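Local coordinates for protein reducing end xylose-releasing exo-oligoxylanase (Bacillus halodurans, PDB 1WU4) that hydrolyses xylooligosaccharides of three or more units, releasing xylose from the reducing end with inversion of anomeric configuration, at residues A[164-169]-A[178-183]; A[205-210]-A[217-222]; A[258-263]-A[293-298]; A[345-350]-A[363-368]. The protein carries 1 engineered substitution. One frame throughout, in Å; residues are numbered along the deposited sequence.

Contact 1 (A[164-169]-A[178-183]); sequences TCVHNG and WNRDNK
Cys165 and Trp178 form the buried, tightly packed half of this contact, where the last turn of helix 154-167 meets the loop that follows it. CB of Cys165 lies 3.7 Å from CZ3 of the indole, approaching at a slant. SG of Cys165 sits at the edge of the six-membered ring of Trp178, 5.5 Å from the centroid, a sulfur-aromatic contact. Toward the solvent side the packing is looser and more polar. Arg180 is folded at chi2 (-67°) and chi3 (-70°), which carries its chain across Val166 nearly at a right angle: CD comes 3.3 Å from the carbonyl O of Val166, and CG1 of Val166 covers one face of the guanidinium, 3.8 Å above its plane. Beyond it, NH1 of Arg180 is 4.0 Å from CE1 of His167, the two planes inclined by 62°. Glu170 joins these two groups, its OE1 salt-bridged to Arg180 NH2 and hydrogen-bonded to His167 ND1, while Asp215 takes up His167 NE2 and so helps fix the ring. Trp178 also meets Tyr204 of helix 201-210 and Trp219 of helix 216-233 edge-to-face, so the loop lies against three helices, while Val166 of helix 154-167 packs on Phe218 and Trp219.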
# COMPACT_ATOMS: atom_id res chain seq x y z
N THR A 164 -16.12 -4.65 10.69
CA THR A 164 -16.30 -5.91 9.98
C THR A 164 -14.99 -6.68 9.91
O THR A 164 -14.95 -7.89 10.16
CB THR A 164 -16.81 -5.65 8.54
OG1 THR A 164 -18.01 -4.86 8.60
CG2 THR A 164 -17.11 -6.97 7.83
N CYS A 165 -13.91 -5.98 9.56
CA CYS A 165 -12.60 -6.61 9.45
C CYS A 165 -12.17 -7.35 10.72
O CYS A 165 -11.49 -8.37 10.63
CB CYS A 165 -11.54 -5.56 9.11
SG CYS A 165 -11.70 -4.84 7.46
N VAL A 166 -12.57 -6.84 11.87
CA VAL A 166 -12.20 -7.46 13.14
C VAL A 166 -13.23 -8.43 13.71
O VAL A 166 -12.87 -9.48 14.25
CB VAL A 166 -11.92 -6.37 14.22
CG1 VAL A 166 -11.60 -7.02 15.56
CG2 VAL A 166 -10.77 -5.48 13.77
N HIS A 167 -14.51 -8.09 13.57
CA HIS A 167 -15.59 -8.88 14.15
C HIS A 167 -16.42 -9.80 13.26
O HIS A 167 -17.26 -10.54 13.78
CB HIS A 167 -16.53 -7.94 14.90
CG HIS A 167 -15.88 -7.24 16.05
ND1 HIS A 167 -15.77 -7.80 17.30
CD2 HIS A 167 -15.25 -6.04 16.12
CE1 HIS A 167 -15.11 -6.97 18.09
NE2 HIS A 167 -14.78 -5.90 17.40
N ASN A 168 -16.20 -9.77 11.96
CA ASN A 168 -16.98 -10.62 11.06
C ASN A 168 -16.92 -12.08 11.50
O ASN A 168 -15.86 -12.60 11.83
CB ASN A 168 -16.48 -10.50 9.62
CG ASN A 168 -17.56 -10.78 8.60
OD1 ASN A 168 -17.27 -11.13 7.45
ND2 ASN A 168 -18.81 -10.59 9.00
N GLY A 169 -18.08 -12.74 11.51
CA GLY A 169 -18.13 -14.13 11.91
C GLY A 169 -18.79 -14.33 13.26
O GLY A 169 -19.29 -15.42 13.56
N TRP A 178 -8.46 -10.28 10.07
CA TRP A 178 -7.33 -10.38 10.99
C TRP A 178 -7.60 -11.58 11.87
O TRP A 178 -8.73 -11.81 12.29
CB TRP A 178 -7.24 -9.14 11.89
CG TRP A 178 -6.38 -8.04 11.35
CD1 TRP A 178 -5.10 -7.74 11.73
CD2 TRP A 178 -6.72 -7.13 10.30
NE1 TRP A 178 -4.63 -6.68 10.99
CE2 TRP A 178 -5.60 -6.29 10.10
CE3 TRP A 178 -7.86 -6.93 9.52
CZ2 TRP A 178 -5.58 -5.27 9.14
CZ3 TRP A 178 -7.85 -5.92 8.56
CH2 TRP A 178 -6.72 -5.10 8.39
N ASN A 179 -6.56 -12.36 12.15
CA ASN A 179 -6.72 -13.50 13.04
C ASN A 179 -6.78 -12.86 14.42
O ASN A 179 -5.88 -12.11 14.80
CB ASN A 179 -5.53 -14.45 12.92
CG ASN A 179 -5.60 -15.59 13.91
OD1 ASN A 179 -5.36 -15.40 15.10
ND2 ASN A 179 -5.93 -16.78 13.42
N ARG A 180 -7.84 -13.14 15.16
CA ARG A 180 -8.03 -12.55 16.48
C ARG A 180 -7.01 -12.96 17.54
O ARG A 180 -6.76 -12.22 18.48
CB ARG A 180 -9.45 -12.85 16.98
CG ARG A 180 -10.54 -12.28 16.10
CD ARG A 180 -10.55 -10.76 16.14
NE ARG A 180 -11.00 -10.25 17.44
CZ ARG A 180 -12.25 -10.36 17.89
NH1 ARG A 180 -12.57 -9.87 19.08
NH2 ARG A 180 -13.17 -10.97 17.15
N ASP A 181 -6.43 -14.14 17.37
CA ASP A 181 -5.45 -14.63 18.34
C ASP A 181 -4.05 -14.06 18.15
O ASP A 181 -3.42 -13.65 19.12
CB ASP A 181 -5.40 -16.16 18.30
CG ASP A 181 -6.73 -16.80 18.67
OD1 ASP A 181 -7.29 -16.42 19.72
OD2 ASP A 181 -7.20 -17.67 17.91
N ASN A 182 -3.56 -14.04 16.91
CA ASN A 182 -2.22 -13.51 16.67
C ASN A 182 -2.19 -12.06 16.19
O ASN A 182 -1.11 -11.49 16.02
CB ASN A 182 -1.44 -14.41 15.70
CG ASN A 182 -2.11 -14.55 14.34
OD1 ASN A 182 -2.70 -13.60 13.83
ND2 ASN A 182 -2.00 -15.73 13.74
N LYS A 183 -3.36 -11.48 15.98
CA LYS A 183 -3.49 -10.09 15.54
C LYS A 183 -2.84 -9.78 14.20
O LYS A 183 -2.48 -8.64 13.93
CB LYS A 183 -2.91 -9.13 16.60
CG LYS A 183 -3.62 -9.13 17.94
CD LYS A 183 -3.32 -10.38 18.75
CE LYS A 183 -3.92 -10.28 20.15
NZ LYS A 183 -5.39 -10.06 20.12

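Contact 2 (A[205-210]-A[217-222]); sequences ELFSLW and VFWKEA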
# COMPACT_ATOMS: atom_id res chain seq x y z
N GLU A 205 -1.58 1.83 13.79
CA GLU A 205 -1.35 2.77 14.89
C GLU A 205 -2.43 3.85 14.83
O GLU A 205 -2.97 4.27 15.85
CB GLU A 205 0.03 3.44 14.73
CG GLU A 205 1.20 2.48 14.84
CD GLU A 205 1.61 2.23 16.28
OE1 GLU A 205 0.72 2.05 17.14
OE2 GLU A 205 2.83 2.20 16.54
N LEU A 206 -2.74 4.29 13.62
CA LEU A 206 -3.76 5.32 13.45
C LEU A 206 -5.15 4.73 13.71
O LEU A 206 -6.01 5.40 14.28
CB LEU A 206 -3.66 5.93 12.05
CG LEU A 206 -2.33 6.66 11.83
CD1 LEU A 206 -2.21 7.10 10.38
CD2 LEU A 206 -2.23 7.86 12.77
N PHE A 207 -5.37 3.48 13.32
CA PHE A 207 -6.66 2.85 13.59
C PHE A 207 -6.86 2.76 15.10
O PHE A 207 -7.98 2.84 15.59
CB PHE A 207 -6.73 1.44 12.99
CG PHE A 207 -6.68 1.39 11.48
CD1 PHE A 207 -6.87 2.54 10.70
CD2 PHE A 207 -6.47 0.18 10.84
CE1 PHE A 207 -6.84 2.46 9.30
CE2 PHE A 207 -6.45 0.09 9.45
CZ PHE A 207 -6.63 1.24 8.68
N SER A 208 -5.77 2.61 15.85
CA SER A 208 -5.87 2.50 17.30
C SER A 208 -6.32 3.82 17.93
O SER A 208 -6.67 3.86 19.11
CB SER A 208 -4.53 2.06 17.92
OG SER A 208 -3.62 3.14 18.08
N LEU A 209 -6.32 4.88 17.13
CA LEU A 209 -6.75 6.19 17.61
C LEU A 209 -8.12 6.58 17.07
O LEU A 209 -8.88 7.29 17.74
CB LEU A 209 -5.75 7.27 17.18
CG LEU A 209 -4.29 7.13 17.60
CD1 LEU A 209 -3.47 8.25 16.98
CD2 LEU A 209 -4.19 7.15 19.11
N TRP A 210 -8.45 6.09 15.88
CA TRP A 210 -9.70 6.47 15.23
C TRP A 210 -10.79 5.42 15.00
O TRP A 210 -11.92 5.77 14.66
CB TRP A 210 -9.38 7.14 13.89
CG TRP A 210 -8.35 8.24 14.01
CD1 TRP A 210 -8.18 9.09 15.07
CD2 TRP A 210 -7.40 8.64 13.02
NE1 TRP A 210 -7.18 9.99 14.79
CE2 TRP A 210 -6.69 9.74 13.54
CE3 TRP A 210 -7.08 8.18 11.73
CZ2 TRP A 210 -5.67 10.39 12.83
CZ3 TRP A 210 -6.07 8.82 11.02
CH2 TRP A 210 -5.38 9.91 11.58
N VAL A 217 -7.58 -1.10 21.39
CA VAL A 217 -6.50 -1.86 22.00
C VAL A 217 -6.06 -2.92 20.98
O VAL A 217 -4.86 -3.13 20.78
CB VAL A 217 -6.96 -2.55 23.30
CG1 VAL A 217 -5.89 -3.52 23.79
CG2 VAL A 217 -7.23 -1.49 24.36
N PHE A 218 -7.02 -3.56 20.33
CA PHE A 218 -6.72 -4.57 19.31
C PHE A 218 -5.80 -3.99 18.23
O PHE A 218 -4.81 -4.61 17.86
CB PHE A 218 -8.00 -5.07 18.64
CG PHE A 218 -7.74 -5.90 17.41
CD1 PHE A 218 -7.43 -7.25 17.51
CD2 PHE A 218 -7.76 -5.30 16.15
CE1 PHE A 218 -7.13 -7.99 16.37
CE2 PHE A 218 -7.47 -6.03 15.01
CZ PHE A 218 -7.16 -7.38 15.12
N TRP A 219 -6.15 -2.82 17.71
CA TRP A 219 -5.34 -2.22 16.66
C TRP A 219 -3.91 -1.91 17.11
O TRP A 219 -2.98 -2.00 16.32
CB TRP A 219 -6.04 -0.99 16.09
CG TRP A 219 -7.18 -1.38 15.18
CD1 TRP A 219 -8.51 -1.11 15.36
CD2 TRP A 219 -7.08 -2.15 13.98
NE1 TRP A 219 -9.25 -1.68 14.34
CE2 TRP A 219 -8.39 -2.32 13.48
CE3 TRP A 219 -6.01 -2.72 13.27
CZ2 TRP A 219 -8.67 -3.03 12.31
CZ3 TRP A 219 -6.29 -3.43 12.10
CH2 TRP A 219 -7.60 -3.58 11.63
N LYS A 220 -3.75 -1.55 18.37
CA LYS A 220 -2.42 -1.28 18.89
C LYS A 220 -1.64 -2.60 18.90
O LYS A 220 -0.46 -2.65 18.54
CB LYS A 220 -2.51 -0.72 20.31
CG LYS A 220 -1.16 -0.48 20.96
CD LYS A 220 -1.31 0.08 22.36
CE LYS A 220 0.03 0.23 23.03
NZ LYS A 220 -0.11 0.79 24.40
N GLU A 221 -2.32 -3.67 19.28
CA GLU A 221 -1.70 -4.99 19.32
C GLU A 221 -1.38 -5.48 17.91
O GLU A 221 -0.39 -6.19 17.71
CB GLU A 221 -2.61 -5.99 20.04
CG GLU A 221 -2.96 -5.55 21.45
CD GLU A 221 -3.92 -6.50 22.15
OE1 GLU A 221 -4.84 -7.01 21.48
OE2 GLU A 221 -3.75 -6.71 23.36
N ALA A 222 -2.22 -5.12 16.95
CA ALA A 222 -1.99 -5.53 15.56
C ALA A 222 -0.74 -4.83 15.02
O ALA A 222 0.05 -5.43 14.29
CB ALA A 222 -3.20 -5.18 14.70
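Phe207 meets the indole of Trp219 where two consecutive helices, 201-210 and 216-233, form an antiparallel alpha-alpha hairpin of the (alpha/alpha)6 barrel. The axes of the two short segments run at 173° and approach to 7.5 Å, a close spacing that the small side chain of Ser208, whose CA is 4.8 Å from CA of Trp219, probably helps to allow. Phe207 holds CG anti to its carbonyl carbon (chi1 -66°), and two parts of it then work on one face of the tryptophan. CB stands over the five-membered ring, 3.8 Å from that centroid, as a CH-pi contact, while CD2 at the phenyl edge reaches over the six-membered ring. The pair is thus T-shaped, with the planes at 77° and the ring centroids 5.0 Å apart. The opposite indole face is covered by CD2 of Phe218, 3.9 Å above the plane. The tryptophan is therefore sandwiched between an aromatic of the partner helix and its own chain neighbour. Leu162 of helix 154-167 also touches it. Toward solvent, Lys220 runs fully extended away from the partner helix after its CB has passed Ser208. In Ser208, OG stands between the backbone N and the carbonyl carbon, which lets the hydroxyl turn back on its own helix, OG donating to the carbonyl O of Glu205 at 2.6 Å.

Contact 3 (A[258-263]-A[293-298]); sequences GHFFSD and AFFADK
Phe260 pushes one corner of its ring, CE2, against the far end of Phe295, whose CZ lies 3.6 Å away. The side chains come from opposite directions across a wide backbone gap, in which the nearest CA atoms, of Phe260 and Phe294, are 12.1 Å apart, so the rims of the two rings do all the touching. CE2 of Phe260 arrives at the edge of the Phe295 ring, near its plane. The ring planes are inclined by 41° and the centroids are 6.0 Å apart, an oblique meeting. Phe260 gets its reach from chi1 -173°, which puts CG opposite the backbone N and sends the ring away from the loop. In the (alpha/alpha)6 barrel this joins the loop leading into helix 265-278 to the C-terminal part of helix 282-295, and Leu323 of helix 320-329 touches both phenylalanines. The same loop leads on to Asp263, probably the proton acceptor of catalysis. Phe295 is braced from its own segment: CD2 of Phe294 stands over the centre of one face of its ring. A type I turn from Phe295 to Lys298 then folds the chain back, closed by Lys298 N donating to Phe295 O. The lysine amine ends above the centre of the Phe294 ring, NZ 3.8 Å over the plane. It donates to the carbonyl O of Phe294 at 2.7 Å, lying in the carbonyl plane, and makes a weak salt bridge to Asp297 OD1.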
# COMPACT_ATOMS: atom_id res chain seq x y z
N GLY A 258 5.82 -18.10 -2.86
CA GLY A 258 6.79 -18.11 -1.78
C GLY A 258 8.13 -17.45 -2.05
O GLY A 258 9.08 -17.68 -1.31
N HIS A 259 8.21 -16.61 -3.08
CA HIS A 259 9.47 -15.97 -3.42
C HIS A 259 9.38 -14.45 -3.43
O HIS A 259 8.32 -13.88 -3.13
CB HIS A 259 9.93 -16.49 -4.79
CG HIS A 259 9.87 -17.98 -4.91
ND1 HIS A 259 10.63 -18.81 -4.12
CD2 HIS A 259 9.10 -18.78 -5.67
CE1 HIS A 259 10.33 -20.07 -4.39
NE2 HIS A 259 9.40 -20.08 -5.33
N PHE A 260 10.49 -13.79 -3.74
CA PHE A 260 10.52 -12.34 -3.80
C PHE A 260 10.05 -11.91 -5.18
O PHE A 260 10.77 -12.05 -6.16
CB PHE A 260 11.94 -11.80 -3.55
CG PHE A 260 12.00 -10.31 -3.43
CD1 PHE A 260 11.50 -9.66 -2.30
CD2 PHE A 260 12.54 -9.53 -4.46
CE1 PHE A 260 11.54 -8.28 -2.19
CE2 PHE A 260 12.58 -8.14 -4.36
CZ PHE A 260 12.08 -7.52 -3.22
N PHE A 261 8.82 -11.41 -5.24
CA PHE A 261 8.25 -10.98 -6.50
C PHE A 261 7.31 -9.79 -6.28
O PHE A 261 7.36 -9.13 -5.25
CB PHE A 261 7.52 -12.15 -7.18
CG PHE A 261 7.55 -12.10 -8.69
CD1 PHE A 261 6.37 -12.23 -9.42
CD2 PHE A 261 8.75 -11.93 -9.37
CE1 PHE A 261 6.39 -12.19 -10.81
CE2 PHE A 261 8.78 -11.90 -10.77
CZ PHE A 261 7.60 -12.03 -11.49
N SER A 262 6.45 -9.55 -7.26
CA SER A 262 5.53 -8.41 -7.24
C SER A 262 4.96 -7.91 -5.92
O SER A 262 5.11 -6.74 -5.59
CB SER A 262 4.40 -8.67 -8.23
OG SER A 262 4.94 -9.02 -9.50
N ASP A 263 4.29 -8.78 -5.16
CA ASP A 263 3.72 -8.36 -3.88
C ASP A 263 4.80 -7.85 -2.92
O ASP A 263 4.64 -6.80 -2.28
CB ASP A 263 3.00 -9.53 -3.19
CG ASP A 263 1.58 -9.73 -3.68
OD1 ASP A 263 1.30 -9.46 -4.86
OD2 ASP A 263 0.75 -10.19 -2.87
N ALA A 293 21.59 -3.54 -0.33
CA ALA A 293 22.88 -4.17 -0.56
C ALA A 293 22.71 -5.30 -1.58
O ALA A 293 23.55 -5.49 -2.47
CB ALA A 293 23.44 -4.73 0.74
N PHE A 294 21.61 -6.04 -1.47
CA PHE A 294 21.35 -7.14 -2.38
C PHE A 294 21.23 -6.68 -3.83
O PHE A 294 21.70 -7.35 -4.75
CB PHE A 294 20.06 -7.87 -1.99
CG PHE A 294 19.73 -9.03 -2.88
CD1 PHE A 294 20.44 -10.22 -2.78
CD2 PHE A 294 18.74 -8.92 -3.85
CE1 PHE A 294 20.18 -11.28 -3.63
CE2 PHE A 294 18.47 -9.98 -4.71
CZ PHE A 294 19.19 -11.17 -4.60
N PHE A 295 20.61 -5.52 -4.04
CA PHE A 295 20.43 -5.00 -5.38
C PHE A 295 21.52 -4.05 -5.87
O PHE A 295 21.52 -3.63 -7.03
CB PHE A 295 19.06 -4.32 -5.49
CG PHE A 295 17.92 -5.29 -5.54
CD1 PHE A 295 17.71 -6.06 -6.68
CD2 PHE A 295 17.07 -5.46 -4.45
CE1 PHE A 295 16.68 -7.00 -6.73
CE2 PHE A 295 16.03 -6.39 -4.49
CZ PHE A 295 15.84 -7.17 -5.63
N ALA A 296 22.47 -3.73 -4.99
CA ALA A 296 23.56 -2.81 -5.33
C ALA A 296 24.36 -3.18 -6.57
O ALA A 296 24.78 -2.31 -7.34
CB ALA A 296 24.50 -2.67 -4.13
N ASP A 297 24.58 -4.48 -6.78
CA ASP A 297 25.36 -4.94 -7.92
C ASP A 297 24.49 -5.55 -9.01
O ASP A 297 24.98 -6.31 -9.85
CB ASP A 297 26.40 -5.96 -7.45
CG ASP A 297 25.78 -7.28 -7.05
OD1 ASP A 297 24.70 -7.28 -6.42
OD2 ASP A 297 26.39 -8.34 -7.34
N LYS A 298 23.20 -5.22 -9.01
CA LYS A 298 22.28 -5.76 -10.01
C LYS A 298 21.65 -4.67 -10.86
O LYS A 298 21.23 -3.63 -10.35
CB LYS A 298 21.18 -6.58 -9.31
CG LYS A 298 21.72 -7.79 -8.56
CD LYS A 298 20.63 -8.56 -7.84
CE LYS A 298 21.18 -9.83 -7.22
NZ LYS A 298 22.30 -9.55 -6.28

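Contact 4 (A[345-350]-A[363-368]); sequences DLFWNT and CLYLFA
Phe347 and Tyr365 mark the nearest approach of the two backbones, CA to CA 8.6 Å, a spacing bridged by side chains. Helix 340-348, ending here, and helix 358-372, continuing past the contact, are successive helices of the (alpha/alpha)6 barrel. Phe347, with CG anti to the backbone N (chi1 177°), drives its edge into the face of Tyr365: CE1 stands 3.4 Å above the centre of the phenol ring. The planes are at 61° and the centroids 4.6 Å apart, an edge-to-face pair. CZ of Phe347 also lies 3.4 Å from the carbonyl O of Tyr365, at the ring edge, and CB of Ala368 meets the ring obliquely, 3.6 Å from CZ. Tyr365 is also gripped at its far end. Its OH donates to the carbonyl O of Thr350 at 2.6 Å, within that carbonyl plane, and is hydrogen-bonded to Arg31 NH2 of helix 25-40, which also binds Trp348 O. The bonds at OH fix the far end of the phenol, and the Phe347 edge over one face hinders its rotation. Just past the helix end, Thr350 is tied back: OG1 donates to the carbonyl O of Leu346 at 2.7 Å, from above the carbonyl plane.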
# COMPACT_ATOMS: atom_id res chain seq x y z
N ASP A 345 18.62 8.23 -6.21
CA ASP A 345 19.08 8.74 -7.51
C ASP A 345 18.60 7.84 -8.64
O ASP A 345 18.18 8.32 -9.70
CB ASP A 345 20.61 8.82 -7.57
CG ASP A 345 21.17 9.95 -6.73
OD1 ASP A 345 20.44 10.93 -6.45
OD2 ASP A 345 22.36 9.87 -6.35
N LEU A 346 18.65 6.52 -8.43
CA LEU A 346 18.20 5.58 -9.45
C LEU A 346 16.74 5.85 -9.78
O LEU A 346 16.35 5.91 -10.94
CB LEU A 346 18.37 4.14 -8.96
CG LEU A 346 17.92 3.04 -9.93
CD1 LEU A 346 18.71 3.14 -11.23
CD2 LEU A 346 18.11 1.67 -9.29
N PHE A 347 15.93 6.01 -8.74
CA PHE A 347 14.51 6.28 -8.90
C PHE A 347 14.28 7.59 -9.65
O PHE A 347 13.46 7.65 -10.57
CB PHE A 347 13.84 6.32 -7.52
CG PHE A 347 12.37 6.66 -7.55
CD1 PHE A 347 11.51 6.03 -8.44
CD2 PHE A 347 11.85 7.58 -6.65
CE1 PHE A 347 10.14 6.33 -8.44
CE2 PHE A 347 10.49 7.88 -6.63
CZ PHE A 347 9.63 7.25 -7.53
N TRP A 348 15.02 8.63 -9.29
CA TRP A 348 14.88 9.91 -9.96
C TRP A 348 15.17 9.76 -11.46
O TRP A 348 14.51 10.39 -12.29
CB TRP A 348 15.83 10.95 -9.35
CG TRP A 348 15.64 12.33 -9.91
CD1 TRP A 348 16.21 12.86 -11.03
CD2 TRP A 348 14.78 13.35 -9.37
NE1 TRP A 348 15.77 14.15 -11.22
CE2 TRP A 348 14.89 14.48 -10.22
CE3 TRP A 348 13.94 13.43 -8.26
CZ2 TRP A 348 14.19 15.66 -9.99
CZ3 TRP A 348 13.23 14.61 -8.03
CH2 TRP A 348 13.36 15.71 -8.89
N ASN A 349 16.14 8.92 -11.78
CA ASN A 349 16.53 8.71 -13.17
C ASN A 349 15.74 7.62 -13.89
O ASN A 349 16.11 7.18 -14.97
CB ASN A 349 18.03 8.39 -13.23
CG ASN A 349 18.88 9.56 -12.78
OD1 ASN A 349 19.76 9.41 -11.93
ND2 ASN A 349 18.63 10.73 -13.35
N THR A 350 14.64 7.18 -13.27
CA THR A 350 13.78 6.16 -13.86
C THR A 350 12.43 6.77 -14.21
O THR A 350 11.69 7.18 -13.32
CB THR A 350 13.55 4.99 -12.89
OG1 THR A 350 14.80 4.39 -12.53
CG2 THR A 350 12.66 3.93 -13.53
N CYS A 363 1.71 3.00 -9.64
CA CYS A 363 1.07 3.27 -8.35
C CYS A 363 2.19 3.34 -7.32
O CYS A 363 2.25 4.27 -6.52
CB CYS A 363 0.09 2.16 -7.96
SG CYS A 363 -1.49 2.21 -8.84
N LEU A 364 3.09 2.36 -7.36
CA LEU A 364 4.22 2.32 -6.44
C LEU A 364 5.10 3.55 -6.65
O LEU A 364 5.64 4.11 -5.70
CB LEU A 364 5.03 1.03 -6.66
CG LEU A 364 4.57 -0.23 -5.92
CD1 LEU A 364 3.06 -0.40 -6.00
CD2 LEU A 364 5.28 -1.44 -6.49
N TYR A 365 5.23 3.96 -7.91
CA TYR A 365 6.03 5.11 -8.30
C TYR A 365 5.48 6.39 -7.66
O TYR A 365 6.22 7.14 -7.03
CB TYR A 365 6.01 5.22 -9.83
CG TYR A 365 7.06 6.13 -10.43
CD1 TYR A 365 8.07 5.60 -11.25
CD2 TYR A 365 7.01 7.51 -10.26
CE1 TYR A 365 8.99 6.43 -11.88
CE2 TYR A 365 7.93 8.35 -10.89
CZ TYR A 365 8.91 7.80 -11.70
OH TYR A 365 9.79 8.63 -12.35
N LEU A 366 4.18 6.63 -7.80
CA LEU A 366 3.60 7.84 -7.22
C LEU A 366 3.70 7.84 -5.70
O LEU A 366 3.99 8.88 -5.10
CB LEU A 366 2.14 8.03 -7.65
CG LEU A 366 1.44 9.27 -7.09
CD1 LEU A 366 2.24 10.52 -7.40
CD2 LEU A 366 0.03 9.38 -7.66
N PHE A 367 3.47 6.69 -5.06
CA PHE A 367 3.59 6.64 -3.61
C PHE A 367 5.01 7.02 -3.18
O PHE A 367 5.19 7.78 -2.23
CB PHE A 367 3.25 5.25 -3.07
CG PHE A 367 1.77 4.97 -2.97
CD1 PHE A 367 0.89 5.93 -2.47
CD2 PHE A 367 1.27 3.73 -3.33
CE1 PHE A 367 -0.47 5.66 -2.34
CE2 PHE A 367 -0.09 3.44 -3.20
CZ PHE A 367 -0.96 4.41 -2.70
N ALA A 368 6.00 6.51 -3.89
CA ALA A 368 7.40 6.81 -3.58
C ALA A 368 7.71 8.29 -3.83
O ALA A 368 8.47 8.90 -3.07
CB ALA A 368 8.32 5.93 -4.40

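In the fold
The four contacts follow one another along the chain without interleaving, all within the family 8 catalytic fold. Contacts 1 and 2 are neighbours, centres 13 Å apart, and they touch, through helices 154-167 and 216-233 and the loop between helix 154-167 and strand 193-194. Contacts 3 and 4 lie 16 Å apart by centres without touching, yet helix 320-329 borders both. Contact 4 sits on the opposite side of the chain's centre from contacts 1 and 2, centres about 35 and 30 Å away. It also adjoins helix 25-40, which carries the nickel ligands. Together they tie helices and loops at separate places round the barrel.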